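Local structure of glycoside hydrolase family 31 (Kribbella flavida DSM 17836, 5X3I) at residues 336-350 and 363-375. The protein hydrolyses the alpha-1,3-glucosidic linkage of the cyclic tetrasaccharide cyclobis-(1-6)-alpha-nigerosyl to yield isomaltose during intracellular starch-derived sugar breakdown. The protein carries 1 engineered substitution. Residues are numbered along the deposited sequence; the frame is centred on the assembly and turned at random.
Sequences WSDEQGITIWRDAVY and DFSYRPDGAWPDP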
loop_
_atom_site.group_PDB
_atom_site.type_symbol
_atom_site.label_atom_id
_atom_site.label_comp_id
_atom_site.label_asym_id
_atom_site.label_seq_id
_atom_site.Cartn_x
_atom_site.Cartn_y
_atom_site.Cartn_z
ATOM N N TRP A 336 8.648 0.869 -19.486
ATOM C CA TRP A 336 8.938 -0.002 -20.607
ATOM C C TRP A 336 7.979 0.155 -21.745
ATOM O O TRP A 336 8.227 -0.359 -22.825
ATOM C CB TRP A 336 8.902 -1.452 -20.146
ATOM C CG TRP A 336 7.541 -1.876 -19.670
ATOM C CD1 TRP A 336 7.009 -1.687 -18.422
ATOM C CD2 TRP A 336 6.539 -2.558 -20.428
ATOM N NE1 TRP A 336 5.741 -2.219 -18.359
ATOM C CE2 TRP A 336 5.429 -2.763 -19.574
ATOM C CE3 TRP A 336 6.471 -3.031 -21.740
ATOM C CZ2 TRP A 336 4.278 -3.415 -19.993
ATOM C CZ3 TRP A 336 5.321 -3.681 -22.153
ATOM C CH2 TRP A 336 4.244 -3.866 -21.284
ATOM N N SER A 337 6.899 0.900 -21.517
ATOM C CA SER A 337 5.724 0.714 -22.354
ATOM C C SER A 337 5.454 1.915 -23.236
ATOM O O SER A 337 6.135 2.920 -23.141
ATOM C CB SER A 337 4.482 0.419 -21.495
ATOM O OG SER A 337 3.922 1.594 -20.913
ATOM N N ASP A 338 4.418 1.803 -24.060
ATOM C CA ASP A 338 3.967 2.897 -24.912
ATOM C C ASP A 338 3.419 4.080 -24.113
ATOM O O ASP A 338 3.064 5.097 -24.683
ATOM C CB ASP A 338 2.907 2.410 -25.915
ATOM C CG ASP A 338 1.668 1.794 -25.247
ATOM O OD1 ASP A 338 1.427 1.991 -24.041
ATOM O OD2 ASP A 338 0.927 1.099 -25.956
ATOM N N GLU A 339 3.298 3.911 -22.802
ATOM C CA GLU A 339 2.708 4.923 -21.936
ATOM C C GLU A 339 1.292 5.277 -22.377
ATOM O O GLU A 339 0.813 6.366 -22.113
ATOM C CB GLU A 339 3.572 6.195 -21.880
ATOM C CG GLU A 339 4.975 5.999 -21.312
ATOM C CD GLU A 339 4.975 5.422 -19.901
ATOM O OE1 GLU A 339 3.943 5.504 -19.202
ATOM O OE2 GLU A 339 6.019 4.888 -19.486
ATOM N N GLN A 340 0.617 4.345 -23.038
ATOM C CA GLN A 340 -0.782 4.554 -23.332
ATOM C C GLN A 340 -1.588 3.431 -22.691
ATOM O O GLN A 340 -2.116 3.615 -21.606
ATOM C CB GLN A 340 -1.009 4.657 -24.847
ATOM C CG GLN A 340 -0.383 5.933 -25.429
ATOM C CD GLN A 340 -0.761 6.228 -26.872
ATOM O OE1 GLN A 340 -1.640 5.600 -27.452
ATOM N NE2 GLN A 340 -0.076 7.198 -27.460
ATOM N N GLY A 341 -1.584 2.276 -23.285
ATOM C CA GLY A 341 -2.185 1.130 -22.679
ATOM C C GLY A 341 -1.391 0.432 -21.589
ATOM O O GLY A 341 -1.952 -0.267 -20.832
ATOM N N ILE A 342 -0.076 0.637 -21.571
ATOM C CA ILE A 342 0.818 0.034 -20.612
ATOM C C ILE A 342 0.732 -1.483 -20.679
ATOM O O ILE A 342 0.752 -2.147 -19.685
ATOM C CB ILE A 342 0.594 0.516 -19.167
ATOM C CG1 ILE A 342 0.036 1.932 -19.105
ATOM C CG2 ILE A 342 1.854 0.409 -18.341
ATOM C CD1 ILE A 342 0.953 3.030 -19.550
ATOM N N THR A 343 0.612 -1.998 -21.880
ATOM C CA THR A 343 0.651 -3.408 -22.119
ATOM C C THR A 343 1.418 -3.715 -23.401
ATOM O O THR A 343 1.405 -4.800 -23.864
ATOM C CB THR A 343 -0.763 -4.044 -22.091
ATOM O OG1 THR A 343 -0.667 -5.455 -22.065
ATOM C CG2 THR A 343 -1.545 -3.590 -23.284
ATOM N N ILE A 344 2.110 -2.719 -23.922
ATOM C CA ILE A 344 2.894 -2.854 -25.157
ATOM C C ILE A 344 4.255 -2.141 -25.047
ATOM O O ILE A 344 4.325 -1.045 -24.512
ATOM C CB ILE A 344 2.097 -2.276 -26.363
ATOM C CG1 ILE A 344 0.890 -3.158 -26.684
ATOM C CG2 ILE A 344 2.980 -2.106 -27.597
ATOM C CD1 ILE A 344 -0.037 -2.568 -27.721
ATOM N N TRP A 345 5.333 -2.761 -25.525
ATOM C CA TRP A 345 6.655 -2.121 -25.466
ATOM C C TRP A 345 6.644 -0.780 -26.221
ATOM O O TRP A 345 6.085 -0.687 -27.303
ATOM C CB TRP A 345 7.740 -3.027 -26.059
ATOM C CG TRP A 345 8.078 -4.267 -25.282
ATOM C CD1 TRP A 345 7.579 -5.524 -25.475
ATOM C CD2 TRP A 345 9.026 -4.375 -24.217
ATOM N NE1 TRP A 345 8.150 -6.407 -24.584
ATOM C CE2 TRP A 345 9.039 -5.723 -23.800
ATOM C CE3 TRP A 345 9.864 -3.464 -23.574
ATOM C CZ2 TRP A 345 9.852 -6.171 -22.774
ATOM C CZ3 TRP A 345 10.671 -3.918 -22.552
ATOM C CH2 TRP A 345 10.657 -5.257 -22.161
ATOM N N ARG A 346 7.250 0.250 -25.651
ATOM C CA ARG A 346 7.344 1.527 -26.345
ATOM C C ARG A 346 8.007 1.371 -27.718
ATOM O O ARG A 346 8.979 0.622 -27.867
ATOM C CB ARG A 346 8.108 2.559 -25.522
ATOM C CG ARG A 346 8.176 3.925 -26.196
ATOM C CD ARG A 346 8.438 5.047 -25.193
ATOM N NE ARG A 346 9.792 5.024 -24.661
ATOM C CZ ARG A 346 10.768 5.829 -25.063
ATOM N NH1 ARG A 346 10.555 6.724 -26.021
ATOM N NH2 ARG A 346 11.958 5.749 -24.496
ATOM N N ASP A 347 7.435 2.091 -28.682
ATOM C CA ASP A 347 7.804 2.107 -30.103
ATOM C C ASP A 347 7.587 0.789 -30.829
ATOM O O ASP A 347 8.142 0.579 -31.898
ATOM C CB ASP A 347 9.271 2.516 -30.271
ATOM C CG ASP A 347 9.539 3.911 -29.782
ATOM O OD1 ASP A 347 8.616 4.737 -29.853
ATOM O OD2 ASP A 347 10.662 4.188 -29.313
ATOM N N ALA A 348 6.727 -0.065 -30.295
ATOM C CA ALA A 348 6.351 -1.277 -31.010
ATOM C C ALA A 348 5.445 -0.905 -32.171
ATOM O O ALA A 348 4.663 0.032 -32.068
ATOM C CB ALA A 348 5.659 -2.263 -30.096
ATOM N N VAL A 349 5.546 -1.651 -33.262
ATOM C CA VAL A 349 4.743 -1.392 -34.451
ATOM C C VAL A 349 3.790 -2.555 -34.743
ATOM O O VAL A 349 4.194 -3.708 -34.797
ATOM C CB VAL A 349 5.647 -1.126 -35.667
ATOM C CG1 VAL A 349 4.830 -1.035 -36.939
ATOM C CG2 VAL A 349 6.453 0.144 -35.445
ATOM N N TYR A 350 2.513 -2.244 -34.893
ATOM C CA TYR A 350 1.484 -3.271 -35.011
ATOM C C TYR A 350 0.216 -2.704 -35.635
ATOM O O TYR A 350 0.002 -1.503 -35.627
ATOM C CB TYR A 350 1.164 -3.860 -33.634
ATOM C CG TYR A 350 0.717 -2.804 -32.658
ATOM C CD1 TYR A 350 1.641 -2.005 -32.002
ATOM C CD2 TYR A 350 -0.635 -2.580 -32.417
ATOM C CE1 TYR A 350 1.230 -1.013 -31.117
ATOM C CE2 TYR A 350 -1.051 -1.597 -31.529
ATOM C CZ TYR A 350 -0.110 -0.819 -30.889
ATOM O OH TYR A 350 -0.505 0.150 -30.020
ATOM N N ASP A 363 2.152 -10.064 -33.693
ATOM C CA ASP A 363 1.567 -8.808 -34.163
ATOM C C ASP A 363 2.594 -7.679 -34.183
ATOM O O ASP A 363 2.424 -6.699 -34.894
ATOM C CB ASP A 363 0.395 -8.348 -33.284
ATOM C CG ASP A 363 -0.760 -9.333 -33.241
ATOM O OD1 ASP A 363 -0.836 -10.259 -34.069
ATOM O OD2 ASP A 363 -1.619 -9.148 -32.369
ATOM N N PHE A 364 3.632 -7.804 -33.366
ATOM C CA PHE A 364 4.529 -6.686 -33.097
ATOM C C PHE A 364 5.835 -6.744 -33.896
ATOM O O PHE A 364 6.451 -7.795 -34.022
ATOM C CB PHE A 364 4.855 -6.623 -31.599
ATOM C CG PHE A 364 3.652 -6.402 -30.714
ATOM C CD1 PHE A 364 2.996 -5.175 -30.700
ATOM C CD2 PHE A 364 3.182 -7.418 -29.893
ATOM C CE1 PHE A 364 1.892 -4.969 -29.887
ATOM C CE2 PHE A 364 2.075 -7.220 -29.072
ATOM C CZ PHE A 364 1.427 -5.997 -29.067
ATOM N N SER A 365 6.242 -5.601 -34.426
ATOM C CA SER A 365 7.595 -5.428 -34.939
ATOM C C SER A 365 8.300 -4.409 -34.075
ATOM O O SER A 365 7.671 -3.494 -33.574
ATOM C CB SER A 365 7.602 -4.965 -36.398
ATOM O OG SER A 365 6.770 -5.785 -37.190
ATOM N N TYR A 366 9.607 -4.564 -33.927
ATOM C CA TYR A 366 10.411 -3.652 -33.136
ATOM C C TYR A 366 11.511 -3.048 -34.017
ATOM O O TYR A 366 12.317 -3.757 -34.605
ATOM C CB TYR A 366 10.976 -4.389 -31.911
ATOM C CG TYR A 366 9.874 -5.050 -31.106
ATOM C CD1 TYR A 366 9.193 -4.350 -30.118
ATOM C CD2 TYR A 366 9.483 -6.359 -31.365
ATOM C CE1 TYR A 366 8.160 -4.939 -29.396
ATOM C CE2 TYR A 366 8.456 -6.955 -30.649
ATOM C CZ TYR A 366 7.797 -6.233 -29.667
ATOM O OH TYR A 366 6.778 -6.813 -28.966
ATOM N N ARG A 367 11.516 -1.731 -34.120
ATOM C CA ARG A 367 12.406 -1.039 -35.040
ATOM C C ARG A 367 13.784 -0.808 -34.447
ATOM O O ARG A 367 13.906 -0.500 -33.260
ATOM C CB ARG A 367 11.781 0.290 -35.460
ATOM C CG ARG A 367 10.586 0.105 -36.373
ATOM C CD ARG A 367 10.997 -0.716 -37.589
ATOM N NE ARG A 367 10.060 -1.791 -37.904
ATOM C CZ ARG A 367 9.049 -1.660 -38.754
ATOM N NH1 ARG A 367 8.849 -0.497 -39.357
ATOM N NH2 ARG A 367 8.244 -2.685 -39.002
ATOM N N PRO A 368 14.830 -0.942 -35.284
ATOM C CA PRO A 368 16.223 -0.830 -34.850
ATOM C C PRO A 368 16.501 0.473 -34.129
ATOM O O PRO A 368 17.351 0.512 -33.264
ATOM C CB PRO A 368 17.009 -0.900 -36.165
ATOM C CG PRO A 368 16.128 -1.620 -37.083
ATOM C CD PRO A 368 14.737 -1.187 -36.731
ATOM N N ASP A 369 15.785 1.523 -34.496
ATOM C CA ASP A 369 15.991 2.840 -33.909
ATOM C C ASP A 369 15.020 3.144 -32.760
ATOM O O ASP A 369 15.029 4.240 -32.209
ATOM C CB ASP A 369 15.882 3.906 -34.997
ATOM C CG ASP A 369 16.800 3.621 -36.187
ATOM O OD1 ASP A 369 17.826 2.929 -36.009
ATOM O OD2 ASP A 369 16.500 4.080 -37.311
ATOM N N GLY A 370 14.177 2.181 -32.409
ATOM C CA GLY A 370 13.195 2.394 -31.358
ATOM C C GLY A 370 13.774 2.299 -29.958
ATOM O O GLY A 370 14.932 1.915 -29.784
ATOM N N ALA A 371 12.965 2.627 -28.951
ATOM C CA ALA A 371 13.421 2.538 -27.568
ATOM C C ALA A 371 13.772 1.100 -27.146
ATOM O O ALA A 371 14.637 0.898 -26.305
ATOM C CB ALA A 371 12.371 3.112 -26.637
ATOM N N TRP A 372 13.085 0.117 -27.717
ATOM C CA TRP A 372 13.331 -1.292 -27.416
ATOM C C TRP A 372 13.475 -2.078 -28.724
ATOM O O TRP A 372 12.540 -2.731 -29.169
ATOM C CB TRP A 372 12.199 -1.876 -26.541
ATOM C CG TRP A 372 11.922 -1.043 -25.331
ATOM C CD1 TRP A 372 11.043 -0.009 -25.243
ATOM C CD2 TRP A 372 12.555 -1.139 -24.051
ATOM N NE1 TRP A 372 11.066 0.534 -23.986
ATOM C CE2 TRP A 372 11.990 -0.137 -23.230
ATOM C CE3 TRP A 372 13.536 -1.978 -23.509
ATOM C CZ2 TRP A 372 12.388 0.059 -21.908
ATOM C CZ3 TRP A 372 13.924 -1.791 -22.196
ATOM C CH2 TRP A 372 13.356 -0.777 -21.409
ATOM N N PRO A 373 14.651 -1.995 -29.354
ATOM C CA PRO A 373 14.829 -2.635 -30.663
ATOM C C PRO A 373 14.675 -4.145 -30.609
ATOM O O PRO A 373 14.183 -4.724 -31.562
ATOM C CB PRO A 373 16.257 -2.246 -31.063
ATOM C CG PRO A 373 16.928 -1.902 -29.795
ATOM C CD PRO A 373 15.872 -1.320 -28.897
ATOM N N ASP A 374 15.139 -4.779 -29.542
ATOM C CA ASP A 374 15.015 -6.230 -29.428
ATOM C C ASP A 374 14.790 -6.671 -27.983
ATOM O O ASP A 374 15.711 -7.135 -27.335
ATOM C CB ASP A 374 16.260 -6.903 -30.014
ATOM C CG ASP A 374 16.058 -8.381 -30.280
ATOM O OD1 ASP A 374 15.096 -8.972 -29.751
ATOM O OD2 ASP A 374 16.877 -8.965 -31.017
ATOM N N PRO A 375 13.568 -6.514 -27.467
ATOM C CA PRO A 375 13.358 -6.820 -26.047
ATOM C C PRO A 375 13.573 -8.296 -25.681
ATOM O O PRO A 375 14.024 -8.557 -24.577
ATOM C CB PRO A 375 11.901 -6.401 -25.811
ATOM C CG PRO A 375 11.298 -6.285 -27.177
ATOM C CD PRO A 375 12.405 -5.842 -28.058
HETATM O O HOH W 1 4.966 -5.011 -27.574
HETATM O O HOH W 2 10.118 2.951 -22.664
HETATM O O HOH W 3 10.770 -0.800 -29.574
HETATM O O HOH W 4 4.127 -5.484 -36.947
#
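V349 and S365 exchange two backbone hydrogen bonds, V349 N to S365 O and S365 N to V349 O, each 2.8 Å, as one antiparallel hydrogen-bonded pair. V349 O also accepts from a water shared with S365 OG. Within the type II turn W345-A348, D347 OD2 accepts from A371 N (2.8 Å) through its anti lone pair. A371 CB lies over one face of the R346 guanidinium, whose NH2 donates to the carbonyl of N309. One water accepts from both R346 NE and W372 NE1, a second donates to R346 O and accepts from W372 N, and a third accepts from W345 N and is hydrogen-bonded to Y366 OH. With chi1 -69° swinging CG beside the backbone N, the W345 indole is set between W336 CE3 and P375 CB. P375 CB makes a CH-pi contact, 3.7 Å from the centroid of the W345 six-membered ring; W345 CE3 lies 3.6 Å from W372 CD2. Replacing W345 by alanine would probably strip P375 CB of the ring face it covers, and W372 of the CE3/CZ3 rim against its own face, opening a gap beside W336. F364 and Y350 form an offset edge-to-face pair, the F364 edge toward the Y350 face, planes at 69°, and F364 CZ meets I344 CG1 at 3.7 Å. The short antiparallel pair 348-349/365-366 and the aromatic cluster of W345, Y366 and W372 belong to the long beta-alpha loop from barrel strand 330-333 to helix 375-384 in the family 31 TIM barrel.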